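Local coordinates for periplasmic protein (Legionella pneumophila subsp. pneumophila, PDB 4FGQ), which acts as a calcium-dependent periplasmic protease (LapG), a bacterial transglutaminase-like cysteine proteinase, at residues Glu87-Ala90 / Ile91-Phe95; Glu48-Asn51 / Ser52-Gln56; Gly183-Asp186 / Ala187-Lys190; Ser158-Glu162 / Gly163-Ala167; Gly101-Ser104 / Asp105-Arg108. One frame throughout, in Å; residues are numbered along the deposited sequence.

Interaction 1: residues Glu87-Ala90 / Ile91-Phe95; sequences EDFA and IIKYF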
loop_
_atom_site.group_PDB
_atom_site.type_symbol
_atom_site.label_atom_id
_atom_site.label_comp_id
_atom_site.label_asym_id
_atom_site.label_seq_id
_atom_site.Cartn_x
_atom_site.Cartn_y
_atom_site.Cartn_z
ATOM N N GLU A 87 -0.803 7.605 1.118
ATOM C CA GLU A 87 -0.648 6.661 2.214
ATOM C C GLU A 87 -1.612 5.495 1.997
ATOM O O GLU A 87 -1.250 4.319 2.160
ATOM C CB GLU A 87 -0.878 7.376 3.556
ATOM C CG GLU A 87 -0.006 8.637 3.717
ATOM C CD GLU A 87 -0.274 9.413 4.999
ATOM O OE1 GLU A 87 -1.379 9.283 5.576
ATOM O OE2 GLU A 87 0.627 10.163 5.435
ATOM N N ASP A 88 -2.837 5.816 1.588
ATOM C CA ASP A 88 -3.842 4.787 1.330
ATOM C C ASP A 88 -3.447 3.855 0.182
ATOM O O ASP A 88 -3.697 2.650 0.250
ATOM C CB ASP A 88 -5.213 5.411 1.050
ATOM C CG ASP A 88 -5.644 6.404 2.128
ATOM O OD1 ASP A 88 -5.315 6.218 3.324
ATOM O OD2 ASP A 88 -6.330 7.389 1.784
ATOM N N PHE A 89 -2.829 4.403 -0.866
ATOM C CA PHE A 89 -2.336 3.571 -1.973
ATOM C C PHE A 89 -1.281 2.594 -1.471
ATOM O O PHE A 89 -1.283 1.409 -1.829
ATOM C CB PHE A 89 -1.697 4.432 -3.072
ATOM C CG PHE A 89 -2.671 4.990 -4.087
ATOM C CD1 PHE A 89 -3.605 5.955 -3.728
ATOM C CD2 PHE A 89 -2.599 4.600 -5.418
ATOM C CE1 PHE A 89 -4.479 6.488 -4.659
ATOM C CE2 PHE A 89 -3.469 5.143 -6.363
ATOM C CZ PHE A 89 -4.420 6.079 -5.976
ATOM N N ALA A 90 -0.364 3.086 -0.646
ATOM C CA ALA A 90 0.714 2.231 -0.150
ATOM C C ALA A 90 0.173 1.117 0.745
ATOM O O ALA A 90 0.648 -0.024 0.697
ATOM C CB ALA A 90 1.758 3.062 0.593
ATOM N N ILE A 91 -0.839 1.451 1.537
ATOM C CA ILE A 91 -1.450 0.490 2.452
ATOM C C ILE A 91 -2.145 -0.666 1.725
ATOM O O ILE A 91 -1.921 -1.837 2.053
ATOM C CB ILE A 91 -2.407 1.194 3.433
ATOM C CG1 ILE A 91 -1.605 2.057 4.416
ATOM C CG2 ILE A 91 -3.286 0.164 4.148
ATOM C CD1 ILE A 91 -2.455 3.090 5.159
ATOM N N ILE A 92 -2.960 -0.365 0.718
ATOM C CA ILE A 92 -3.638 -1.441 0.006
ATOM C C ILE A 92 -2.659 -2.272 -0.830
ATOM O O ILE A 92 -2.817 -3.491 -0.947
ATOM C CB ILE A 92 -4.890 -0.965 -0.796
ATOM C CG1 ILE A 92 -5.641 -2.178 -1.352
ATOM C CG2 ILE A 92 -4.500 -0.007 -1.911
ATOM C CD1 ILE A 92 -7.098 -1.896 -1.708
ATOM N N LYS A 93 -1.629 -1.632 -1.381
ATOM C CA LYS A 93 -0.601 -2.384 -2.097
ATOM C C LYS A 93 0.090 -3.369 -1.164
ATOM O O LYS A 93 0.342 -4.518 -1.541
ATOM C CB LYS A 93 0.428 -1.442 -2.722
ATOM C CG LYS A 93 -0.089 -0.693 -3.951
ATOM C CD LYS A 93 0.955 0.306 -4.438
ATOM C CE LYS A 93 0.368 1.269 -5.479
ATOM N NZ LYS A 93 1.414 2.254 -5.914
ATOM N N TYR A 94 0.403 -2.904 0.044
ATOM C CA TYR A 94 1.048 -3.738 1.052
ATOM C C TYR A 94 0.197 -4.970 1.368
ATOM O O TYR A 94 0.664 -6.101 1.247
ATOM C CB TYR A 94 1.334 -2.935 2.330
ATOM C CG TYR A 94 1.673 -3.817 3.520
ATOM C CD1 TYR A 94 2.932 -4.395 3.649
ATOM C CD2 TYR A 94 0.720 -4.093 4.493
ATOM C CE1 TYR A 94 3.237 -5.221 4.754
ATOM C CE2 TYR A 94 1.002 -4.912 5.570
ATOM C CZ TYR A 94 2.257 -5.475 5.696
ATOM O OH TYR A 94 2.515 -6.284 6.780
ATOM N N PHE A 95 -1.052 -4.762 1.768
ATOM C CA PHE A 95 -1.883 -5.901 2.162
ATOM C C PHE A 95 -2.127 -6.859 1.002
ATOM O O PHE A 95 -2.191 -8.080 1.184
ATOM C CB PHE A 95 -3.199 -5.439 2.799
ATOM C CG PHE A 95 -3.048 -5.038 4.234
ATOM C CD1 PHE A 95 -2.760 -5.995 5.203
ATOM C CD2 PHE A 95 -3.172 -3.709 4.617
ATOM C CE1 PHE A 95 -2.611 -5.639 6.540
ATOM C CE2 PHE A 95 -3.025 -3.339 5.952
ATOM C CZ PHE A 95 -2.742 -4.304 6.916
#

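Interaction 2: residues Glu48-Asn51 / Ser52-Gln56; sequences EKVN and SFFNQ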
loop_
_atom_site.group_PDB
_atom_site.type_symbol
_atom_site.label_atom_id
_atom_site.label_comp_id
_atom_site.label_asym_id
_atom_site.label_seq_id
_atom_site.Cartn_x
_atom_site.Cartn_y
_atom_site.Cartn_z
ATOM N N GLU A 48 4.907 -5.637 -9.794
ATOM C CA GLU A 48 4.503 -4.782 -10.909
ATOM C C GLU A 48 2.992 -4.700 -11.081
ATOM O O GLU A 48 2.436 -3.617 -11.282
ATOM C CB GLU A 48 5.154 -5.260 -12.201
ATOM C CG GLU A 48 6.631 -4.962 -12.277
ATOM C CD GLU A 48 7.257 -5.466 -13.557
ATOM O OE1 GLU A 48 6.576 -6.204 -14.314
ATOM O OE2 GLU A 48 8.440 -5.133 -13.798
ATOM N N LYS A 49 2.325 -5.838 -10.986
ATOM C CA LYS A 49 0.891 -5.867 -11.246
ATOM C C LYS A 49 0.055 -5.345 -10.074
ATOM O O LYS A 49 -0.974 -4.706 -10.287
ATOM C CB LYS A 49 0.452 -7.259 -11.722
ATOM C CG LYS A 49 0.995 -7.575 -13.104
ATOM C CD LYS A 49 0.504 -8.921 -13.628
ATOM C CE LYS A 49 1.097 -9.203 -15.009
ATOM N NZ LYS A 49 0.687 -10.530 -15.566
ATOM N N VAL A 50 0.492 -5.565 -8.834
ATOM C CA VAL A 50 -0.202 -4.935 -7.714
ATOM C C VAL A 50 -0.012 -3.423 -7.809
ATOM O O VAL A 50 -0.959 -2.635 -7.626
ATOM C CB VAL A 50 0.297 -5.470 -6.358
ATOM C CG1 VAL A 50 -0.330 -4.667 -5.198
ATOM C CG2 VAL A 50 -0.060 -6.938 -6.238
ATOM N N ASN A 51 1.207 -3.011 -8.134
ATOM C CA ASN A 51 1.500 -1.578 -8.276
ATOM C C ASN A 51 0.619 -0.926 -9.348
ATOM O O ASN A 51 -0.053 0.078 -9.087
ATOM C CB ASN A 51 2.983 -1.373 -8.599
ATOM C CG ASN A 51 3.465 0.031 -8.300
ATOM O OD1 ASN A 51 3.149 0.608 -7.248
ATOM N ND2 ASN A 51 4.253 0.591 -9.227
ATOM N N SER A 52 0.608 -1.506 -10.544
ATOM C CA SER A 52 -0.132 -0.927 -11.670
ATOM C C SER A 52 -1.649 -1.006 -11.489
ATOM O O SER A 52 -2.385 -0.088 -11.898
ATOM C CB SER A 52 0.317 -1.551 -12.999
ATOM O OG SER A 52 -0.029 -2.931 -13.095
ATOM N N PHE A 53 -2.125 -2.087 -10.867
ATOM C CA PHE A 53 -3.559 -2.228 -10.610
ATOM C C PHE A 53 -4.039 -1.078 -9.748
ATOM O O PHE A 53 -5.020 -0.415 -10.078
ATOM C CB PHE A 53 -3.882 -3.555 -9.901
ATOM C CG PHE A 53 -5.361 -3.753 -9.643
ATOM C CD1 PHE A 53 -6.191 -4.237 -10.634
ATOM C CD2 PHE A 53 -5.908 -3.460 -8.401
ATOM C CE1 PHE A 53 -7.556 -4.418 -10.394
ATOM C CE2 PHE A 53 -7.263 -3.631 -8.159
ATOM C CZ PHE A 53 -8.088 -4.112 -9.154
ATOM N N PHE A 54 -3.357 -0.847 -8.635
ATOM C CA PHE A 54 -3.830 0.204 -7.734
ATOM C C PHE A 54 -3.516 1.602 -8.217
ATOM O O PHE A 54 -4.218 2.540 -7.853
ATOM C CB PHE A 54 -3.357 -0.060 -6.300
ATOM C CG PHE A 54 -4.100 -1.191 -5.671
ATOM C CD1 PHE A 54 -5.465 -1.088 -5.479
ATOM C CD2 PHE A 54 -3.471 -2.391 -5.373
ATOM C CE1 PHE A 54 -6.197 -2.133 -4.946
ATOM C CE2 PHE A 54 -4.203 -3.448 -4.829
ATOM C CZ PHE A 54 -5.567 -3.312 -4.617
ATOM N N ASN A 55 -2.503 1.752 -9.070
ATOM C CA ASN A 55 -2.149 3.102 -9.518
ATOM C C ASN A 55 -3.184 3.756 -10.418
ATOM O O ASN A 55 -3.120 4.965 -10.648
ATOM C CB ASN A 55 -0.759 3.154 -10.154
ATOM C CG ASN A 55 0.329 3.274 -9.121
ATOM O OD1 ASN A 55 0.052 3.601 -7.963
ATOM N ND2 ASN A 55 1.572 3.003 -9.515
ATOM N N GLN A 56 -4.142 2.959 -10.890
ATOM C CA GLN A 56 -5.254 3.424 -11.729
ATOM C C GLN A 56 -6.384 4.080 -10.929
ATOM O O GLN A 56 -7.293 4.642 -11.521
ATOM C CB GLN A 56 -5.891 2.235 -12.483
ATOM C CG GLN A 56 -6.889 1.451 -11.582
ATOM C CD GLN A 56 -7.699 0.401 -12.286
ATOM O OE1 GLN A 56 -8.511 0.706 -13.165
ATOM N NE2 GLN A 56 -7.516 -0.850 -11.881
#

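Interaction 3: residues Gly183-Asp186 / Ala187-Lys190; sequences GKWD and ALMK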
loop_
_atom_site.group_PDB
_atom_site.type_symbol
_atom_site.label_atom_id
_atom_site.label_comp_id
_atom_site.label_asym_id
_atom_site.label_seq_id
_atom_site.Cartn_x
_atom_site.Cartn_y
_atom_site.Cartn_z
ATOM N N GLY A 183 -0.636 5.046 16.184
ATOM C CA GLY A 183 -2.043 4.968 16.550
ATOM C C GLY A 183 -3.032 4.679 15.433
ATOM O O GLY A 183 -3.923 3.840 15.598
ATOM N N LYS A 184 -2.885 5.368 14.304
ATOM C CA LYS A 184 -3.811 5.208 13.184
ATOM C C LYS A 184 -3.678 3.840 12.560
ATOM O O LYS A 184 -4.641 3.304 12.021
ATOM C CB LYS A 184 -3.528 6.238 12.097
ATOM C CG LYS A 184 -3.715 7.667 12.513
ATOM C CD LYS A 184 -2.944 8.554 11.562
ATOM C CE LYS A 184 -3.224 9.992 11.857
ATOM N NZ LYS A 184 -2.511 10.901 10.917
ATOM N N TRP A 185 -2.464 3.307 12.608
ATOM C CA TRP A 185 -2.145 2.017 12.018
ATOM C C TRP A 185 -2.729 0.921 12.894
ATOM O O TRP A 185 -3.334 -0.025 12.398
ATOM C CB TRP A 185 -0.624 1.879 11.897
ATOM C CG TRP A 185 -0.117 0.595 11.295
ATOM C CD1 TRP A 185 0.747 -0.283 11.870
ATOM C CD2 TRP A 185 -0.417 0.066 9.991
ATOM N NE1 TRP A 185 1.002 -1.333 11.017
ATOM C CE2 TRP A 185 0.296 -1.145 9.858
ATOM C CE3 TRP A 185 -1.225 0.492 8.934
ATOM C CZ2 TRP A 185 0.231 -1.931 8.704
ATOM C CZ3 TRP A 185 -1.293 -0.288 7.791
ATOM C CH2 TRP A 185 -0.568 -1.486 7.684
ATOM N N ASP A 186 -2.541 1.057 14.203
ATOM C CA ASP A 186 -3.145 0.139 15.160
ATOM C C ASP A 186 -4.661 0.099 14.967
ATOM O O ASP A 186 -5.255 -0.972 14.843
ATOM C CB ASP A 186 -2.806 0.578 16.585
ATOM C CG ASP A 186 -3.326 -0.382 17.635
ATOM O OD1 ASP A 186 -3.030 -1.594 17.547
ATOM O OD2 ASP A 186 -4.037 0.082 18.553
ATOM N N ALA A 187 -5.277 1.277 14.930
ATOM C CA ALA A 187 -6.717 1.394 14.719
ATOM C C ALA A 187 -7.139 0.855 13.355
ATOM O O ALA A 187 -8.210 0.261 13.215
ATOM C CB ALA A 187 -7.154 2.844 14.873
ATOM N N LEU A 188 -6.299 1.077 12.349
ATOM C CA LEU A 188 -6.597 0.594 11.004
ATOM C C LEU A 188 -6.670 -0.930 10.993
ATOM O O LEU A 188 -7.617 -1.501 10.442
ATOM C CB LEU A 188 -5.566 1.099 9.975
ATOM C CG LEU A 188 -5.761 0.780 8.482
ATOM C CD1 LEU A 188 -5.020 1.793 7.628
ATOM C CD2 LEU A 188 -5.270 -0.604 8.119
ATOM N N MET A 189 -5.686 -1.588 11.592
ATOM C CA MET A 189 -5.662 -3.044 11.581
ATOM C C MET A 189 -6.815 -3.651 12.382
ATOM O O MET A 189 -7.246 -4.772 12.110
ATOM C CB MET A 189 -4.303 -3.561 12.053
ATOM C CG MET A 189 -3.194 -3.235 11.067
ATOM S SD MET A 189 -1.642 -4.052 11.430
ATOM C CE MET A 189 -1.147 -3.241 12.960
ATOM N N LYS A 190 -7.322 -2.902 13.354
ATOM C CA LYS A 190 -8.458 -3.362 14.144
ATOM C C LYS A 190 -9.772 -3.262 13.368
ATOM O O LYS A 190 -10.684 -4.056 13.590
ATOM C CB LYS A 190 -8.533 -2.612 15.473
ATOM C CG LYS A 190 -7.457 -3.047 16.453
ATOM C CD LYS A 190 -7.496 -2.250 17.747
ATOM C CE LYS A 190 -6.353 -2.664 18.658
ATOM N NZ LYS A 190 -6.224 -1.777 19.839
#

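Interaction 4: residues Ser158-Glu162 / Gly163-Ala167; sequences SFNAE and GLWLA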
loop_
_atom_site.group_PDB
_atom_site.type_symbol
_atom_site.label_atom_id
_atom_site.label_comp_id
_atom_site.label_asym_id
_atom_site.label_seq_id
_atom_site.Cartn_x
_atom_site.Cartn_y
_atom_site.Cartn_z
ATOM N N SER A 158 9.492 3.761 8.524
ATOM C CA SER A 158 8.783 2.747 7.763
ATOM C C SER A 158 8.124 1.765 8.728
ATOM O O SER A 158 8.478 1.703 9.905
ATOM C CB SER A 158 9.717 2.029 6.783
ATOM O OG SER A 158 10.733 1.328 7.471
ATOM N N PHE A 159 7.143 1.021 8.241
ATOM C CA PHE A 159 6.405 0.116 9.112
ATOM C C PHE A 159 5.694 -0.969 8.318
ATOM O O PHE A 159 5.504 -0.855 7.105
ATOM C CB PHE A 159 5.383 0.906 9.938
ATOM C CG PHE A 159 4.336 1.583 9.115
ATOM C CD1 PHE A 159 3.094 0.996 8.935
ATOM C CD2 PHE A 159 4.593 2.810 8.509
ATOM C CE1 PHE A 159 2.118 1.622 8.171
ATOM C CE2 PHE A 159 3.619 3.441 7.740
ATOM C CZ PHE A 159 2.388 2.846 7.575
ATOM N N ASN A 160 5.312 -2.037 9.009
ATOM C CA ASN A 160 4.388 -3.015 8.446
ATOM C C ASN A 160 3.532 -3.595 9.571
ATOM O O ASN A 160 3.507 -3.043 10.669
ATOM C CB ASN A 160 5.120 -4.104 7.641
ATOM C CG ASN A 160 6.217 -4.787 8.433
ATOM O OD1 ASN A 160 6.171 -4.840 9.662
ATOM N ND2 ASN A 160 7.219 -5.322 7.727
ATOM N N ALA A 161 2.844 -4.702 9.322
ATOM C CA ALA A 161 1.969 -5.256 10.354
ATOM C C ALA A 161 2.737 -5.654 11.609
ATOM O O ALA A 161 2.166 -5.723 12.699
ATOM C CB ALA A 161 1.159 -6.430 9.816
ATOM N N GLU A 162 4.037 -5.906 11.463
ATOM C CA GLU A 162 4.826 -6.421 12.574
ATOM C C GLU A 162 5.639 -5.361 13.305
ATOM O O GLU A 162 5.690 -5.358 14.536
ATOM C CB GLU A 162 5.764 -7.541 12.102
ATOM C CG GLU A 162 5.061 -8.819 11.677
ATOM C CD GLU A 162 4.532 -8.761 10.258
ATOM O OE1 GLU A 162 3.448 -9.331 10.008
ATOM O OE2 GLU A 162 5.204 -8.155 9.390
ATOM N N GLY A 163 6.281 -4.469 12.555
ATOM C CA GLY A 163 7.235 -3.560 13.158
ATOM C C GLY A 163 7.153 -2.120 12.694
ATOM O O GLY A 163 6.382 -1.775 11.798
ATOM N N LEU A 164 7.968 -1.287 13.329
ATOM C CA LEU A 164 8.087 0.133 13.024
ATOM C C LEU A 164 9.566 0.475 13.131
ATOM O O LEU A 164 10.210 0.150 14.131
ATOM C CB LEU A 164 7.301 0.951 14.049
ATOM C CG LEU A 164 7.602 2.447 14.105
ATOM C CD1 LEU A 164 7.053 3.116 12.861
ATOM C CD2 LEU A 164 7.011 3.064 15.365
ATOM N N TRP A 165 10.113 1.110 12.099
ATOM C CA TRP A 165 11.540 1.421 12.061
ATOM C C TRP A 165 11.782 2.898 11.752
ATOM O O TRP A 165 11.190 3.436 10.827
ATOM C CB TRP A 165 12.216 0.585 10.967
ATOM C CG TRP A 165 12.168 -0.900 11.193
ATOM C CD1 TRP A 165 13.120 -1.669 11.799
ATOM C CD2 TRP A 165 11.118 -1.799 10.802
ATOM N NE1 TRP A 165 12.725 -2.988 11.812
ATOM C CE2 TRP A 165 11.499 -3.093 11.211
ATOM C CE3 TRP A 165 9.893 -1.633 10.152
ATOM C CZ2 TRP A 165 10.695 -4.213 10.989
ATOM C CZ3 TRP A 165 9.100 -2.742 9.933
ATOM C CH2 TRP A 165 9.505 -4.019 10.345
ATOM N N LEU A 166 12.664 3.552 12.501
ATOM C CA LEU A 166 13.065 4.908 12.130
ATOM C C LEU A 166 14.191 4.824 11.105
ATOM O O LEU A 166 15.025 3.920 11.159
ATOM C CB LEU A 166 13.517 5.712 13.350
ATOM C CG LEU A 166 12.504 5.875 14.480
ATOM C CD1 LEU A 166 12.983 6.914 15.503
ATOM C CD2 LEU A 166 11.136 6.243 13.940
ATOM N N ALA A 167 14.208 5.755 10.161
ATOM C CA ALA A 167 15.245 5.766 9.134
ATOM C C ALA A 167 16.547 6.344 9.677
ATOM O O ALA A 167 16.546 7.048 10.689
ATOM C CB ALA A 167 14.791 6.567 7.941
HETATM O O HOH W 1 12.867 2.945 8.193
#

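Interaction 5: residues Gly101-Ser104 / Asp105-Arg108; sequences GVPS and DQLR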
loop_
_atom_site.group_PDB
_atom_site.type_symbol
_atom_site.label_atom_id
_atom_site.label_comp_id
_atom_site.label_asym_id
_atom_site.label_seq_id
_atom_site.Cartn_x
_atom_site.Cartn_y
_atom_site.Cartn_z
ATOM N N GLY A 101 1.382 -13.575 -1.542
ATOM C CA GLY A 101 2.491 -14.397 -1.098
ATOM C C GLY A 101 3.854 -13.751 -0.952
ATOM O O GLY A 101 4.805 -14.440 -0.602
ATOM N N VAL A 102 3.977 -12.452 -1.209
ATOM C CA VAL A 102 5.228 -11.780 -0.875
ATOM C C VAL A 102 5.347 -11.743 0.650
ATOM O O VAL A 102 4.423 -11.276 1.324
ATOM C CB VAL A 102 5.267 -10.347 -1.435
ATOM C CG1 VAL A 102 6.569 -9.665 -1.045
ATOM C CG2 VAL A 102 5.103 -10.371 -2.951
ATOM N N PRO A 103 6.465 -12.244 1.212
ATOM C CA PRO A 103 6.617 -12.252 2.676
ATOM C C PRO A 103 6.519 -10.838 3.249
ATOM O O PRO A 103 7.132 -9.916 2.705
ATOM C CB PRO A 103 8.023 -12.817 2.873
ATOM C CG PRO A 103 8.228 -13.698 1.663
ATOM C CD PRO A 103 7.603 -12.900 0.543
ATOM N N SER A 104 5.748 -10.657 4.320
ATOM C CA SER A 104 5.548 -9.315 4.880
ATOM C C SER A 104 6.853 -8.681 5.333
ATOM O O SER A 104 6.993 -7.457 5.304
ATOM C CB SER A 104 4.533 -9.323 6.032
ATOM O OG SER A 104 4.518 -8.070 6.713
ATOM N N ASP A 105 7.825 -9.494 5.742
ATOM C CA ASP A 105 9.078 -8.888 6.202
ATOM C C ASP A 105 9.882 -8.208 5.087
ATOM O O ASP A 105 10.777 -7.410 5.366
ATOM C CB ASP A 105 9.945 -9.836 7.061
ATOM C CG ASP A 105 10.393 -11.083 6.321
ATOM O OD1 ASP A 105 11.118 -11.892 6.937
ATOM O OD2 ASP A 105 10.027 -11.276 5.142
ATOM N N GLN A 106 9.540 -8.479 3.831
ATOM C CA GLN A 106 10.203 -7.790 2.722
ATOM C C GLN A 106 9.510 -6.502 2.321
ATOM O O GLN A 106 9.932 -5.841 1.375
ATOM C CB GLN A 106 10.270 -8.695 1.492
ATOM C CG GLN A 106 11.110 -9.922 1.724
ATOM C CD GLN A 106 11.281 -10.750 0.464
ATOM O OE1 GLN A 106 10.836 -11.902 0.397
ATOM N NE2 GLN A 106 11.929 -10.167 -0.544
ATOM N N LEU A 107 8.428 -6.168 3.009
ATOM C CA LEU A 107 7.631 -5.010 2.629
ATOM C C LEU A 107 7.535 -4.026 3.772
ATOM O O LEU A 107 7.166 -4.392 4.887
ATOM C CB LEU A 107 6.222 -5.448 2.226
ATOM C CG LEU A 107 6.137 -6.341 0.984
ATOM C CD1 LEU A 107 4.771 -6.982 0.901
ATOM C CD2 LEU A 107 6.402 -5.508 -0.263
ATOM N N ARG A 108 7.870 -2.769 3.503
ATOM C CA ARG A 108 7.718 -1.738 4.522
ATOM C C ARG A 108 7.084 -0.517 3.925
ATOM O O ARG A 108 7.623 0.063 2.982
ATOM C CB ARG A 108 9.070 -1.380 5.142
ATOM C CG ARG A 108 9.677 -2.516 5.940
ATOM C CD ARG A 108 10.944 -2.117 6.645
ATOM N NE ARG A 108 11.573 -3.283 7.269
ATOM C CZ ARG A 108 12.758 -3.264 7.874
ATOM N NH1 ARG A 108 13.453 -2.138 7.942
ATOM N NH2 ARG A 108 13.248 -4.377 8.401
#

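Interaction 1: residues Glu87-Ala90 / Ile91-Phe95
The carbonyl O of Glu87 accepts the N-H of Ile91 at 3.0 Å. This is the first of four successive i to i+4 backbone bonds over about two turns of alpha helix 86-100, at the centre of the transglutaminase-like fold. The same oxygen is covered by the Ile91 side chain. Its CG1 branch lies beside the backbone N (chi1 -69°), which brings CG1 to 3.2 Å from Glu87 O. Ala90 O accepts from Tyr94 N, also at 3.0 Å. All the touching residues are buried. Glu87 and Asp88 are calcium ligands of this protein, although no calcium is bound in this model. Their carboxylates lead away from the 91-95 turn. Asp88 OD2 is instead held by the N-H of Asp85, a further calcium ligand. Lys93 leaves in a different direction, and its NZ donates to Asn51 OD1 and Asn55 OD1 of helix 43-55. The extended Lys93 chain passes over the carbonyl of Phe89, with CG 3.2 Å from Phe89 O. Farther out, Lys93 CE reaches the edge of the Phe89 ring, close to its plane and 4.5 Å from CD2.

Interaction 2: residues Glu48-Asn51 / Ser52-Gln56
Four i to i+4 backbone bonds run along alpha helix 43-55, from Ser52 N to Glu48 O at 2.9 Å through to Asn55 N to Asn51 O. The last of them is the most bent, with an N-H...O angle of 137°. On the buried side Val50 and Phe54 lie side by side and point the same way. Val50 CG1 meets the Phe54 ring at its edge, in the ring plane, 3.9 Å from CD2. It reaches that edge because CG1 is anti to the backbone N (chi1 173°). One face of the Phe54 ring is covered by the preceding residue, with Phe53 CD2 standing 3.6 Å above the plane over the ring centre. Phe54 also meets Trp31 edge-to-face and packs on Ile92 and Thr96 of helix 86-100. Asn51 and Asn55 are one turn apart on another side of the helix. Their amide planes are 68° apart, and Asn51 ND2 is 3.6 Å from Asn55 ND2. Both OD1 atoms accept from Lys93 NZ of helix 86-100, and Asn55 ND2 donates to Asp138 O. The two amides thus tie this helix to helix 86-100 and to the loop at Asp138. The Gln56 amide folds back: Gln56 NE2 donates to Phe53 O at 3.1 Å and also stands 3.8 Å above the plane of the Phe53 ring, offset toward its rim.

Interaction 3: residues Gly183-Asp186 / Ala187-Lys190
A Met-aromatic contact, one turn apart along alpha helix 183-192, joins Met189 to Trp185. The Met189 methyl CE sits over the face of the indole, 3.8 Å from the centroid of the five-membered ring and 28° off its normal. This is a CH-pi contact. The sulfur SD lies obliquely over the same ring system, 4.2 Å from that centroid. The bend at the end of the Met189 chain (chi3 -68°) lets both atoms meet the ring. CE is nearest to Trp185 NE1, at 3.5 Å. A polar pair lies next to it on the helix. Lys190 NZ donates to Asp186 OD2 at 3.1 Å in a salt bridge. It arrives on the syn side of the carboxylate, 26° out of its plane. The Asp186 carboxylate reaches along the helix toward the extended Lys190 chain. Backbone bonds such as Met189 N to Trp185 O, 2.9 Å, hold the turn. The indole is further fixed by its N-H, which NE1 gives to Asn160 O in the turn after strand 153-159. Phe159 meets the indole edge-to-face, and Ile91 of helix 86-100 packs on it, so Trp185 packs against both that central helix and the end of strand 153-159.

Interaction 4: residues Ser158-Glu162 / Gly163-Ala167
The Asn160 amide and the Trp165 indole meet almost perpendicularly, their planes 87° apart. Asn160 CG lies at the edge of the indole, in its plane, 3.8 Å from CZ3. The amide oxygen OD1 comes to 3.5 Å from Trp165 CH2 at the same rim. Asn160 CG sits between the backbone N and the carbonyl carbon (chi1 54°), and this folds the amide back over its own turn. There OD1 is gripped by two backbone N-H groups. Gly163 N donates at 2.9 Å, nearly along the C=O direction, and Glu162 N at 3.0 Å from well above the amide plane. Asn160 ND2 in turn donates to Leu107 O of the adjoining strand. Ser158 projects from the same sheet face as Trp165. The two form a hydrogen-bonded antiparallel pair, with Trp165 N to Ser158 O at 2.8 Å. A water bridges Ser158 OG and Trp165 O. Arg108 adds a cation-pi contact to the indole. On the opposite face, Phe159 and Leu164 form the non-hydrogen-bonded pair, and Leu164 CD1 meets Phe159 CB at 4.0 Å. The Phe159 ring itself leads away from Leu164, toward Trp72 and Trp185. Asn160 N closes the ladder on Gly163 O at 3.0 Å. Taken together this is a beta hairpin of strands 153-159 and 164-166, at the edge of the antiparallel sheet, with an Asx turn at Asn160 in its connection.

Interaction 5: residues Gly101-Ser104 / Asp105-Arg108
The Pro103 ring meets two flat groups, the Gln106 amide and the Asp105 carboxylate. Both approach on the same side of the ring plane, each obliquely and from beyond the rim. Gln106 OE1 touches the CG-CD edge, 3.4 Å from Pro103 CD and equally far from Pro103 CG. The amide plane stands nearly at right angles to the ring. Asp105 OD2 comes in at the neighbouring corner, 3.4 Å from Pro103 CB. Asp105 CG lies between the backbone N and the carbonyl carbon (chi1 62°), which folds the carboxylate back toward the proline. Gln106 and Pro103 lie side by side and point the same way, and Gln106 NE2 on the far side of the amide donates to Tyr127 O. The backbone between them makes a short 3-10 turn, the link from helix 86-100 to strand 107-114 of the antiparallel sheet. The helix ends in a Schellman motif at Gly101, which has positive phi. Gln106 N donates to Pro103 O at 3.0 Å, and Leu107 N donates to Ser104 O at the same length. Both donors stand well above the carbonyl planes, the second by 59°. In the conformer given, Ser104 OG bonds to Tyr94 OH of the helix and to Glu162 OE2 of the hairpin connection. Inside the bend Val102 and Leu107 cross at about a right angle. Both also pack on Leu97 of the helix and Phe126 of strand 119-126. Val102 CG1, anti to the backbone N (chi1 179°), touches Leu107 CD1 at 3.8 Å.

Along the chain the order is interaction 2, 1, 5, 4, 3. Interaction 1 lies on helix 86-100, its centre about 2 Å from that of the chain, and it touches all four others. Interaction 2, on helix 43-55, is about 11 Å away between centres. Interactions 3 and 4 lie on the opposite side of the chain's centre from interaction 2, with centres about 24 and 23 Å from it. Interaction 5 leads from helix 86-100 into strand 107-114, which neighbours strand 153-159 of interaction 4 in the antiparallel sheet. Interaction 3, on helix 183-192, touches interactions 1 and 4. The calcium-ligand helix is thus held by a helix, the sheet and the C-terminal helix.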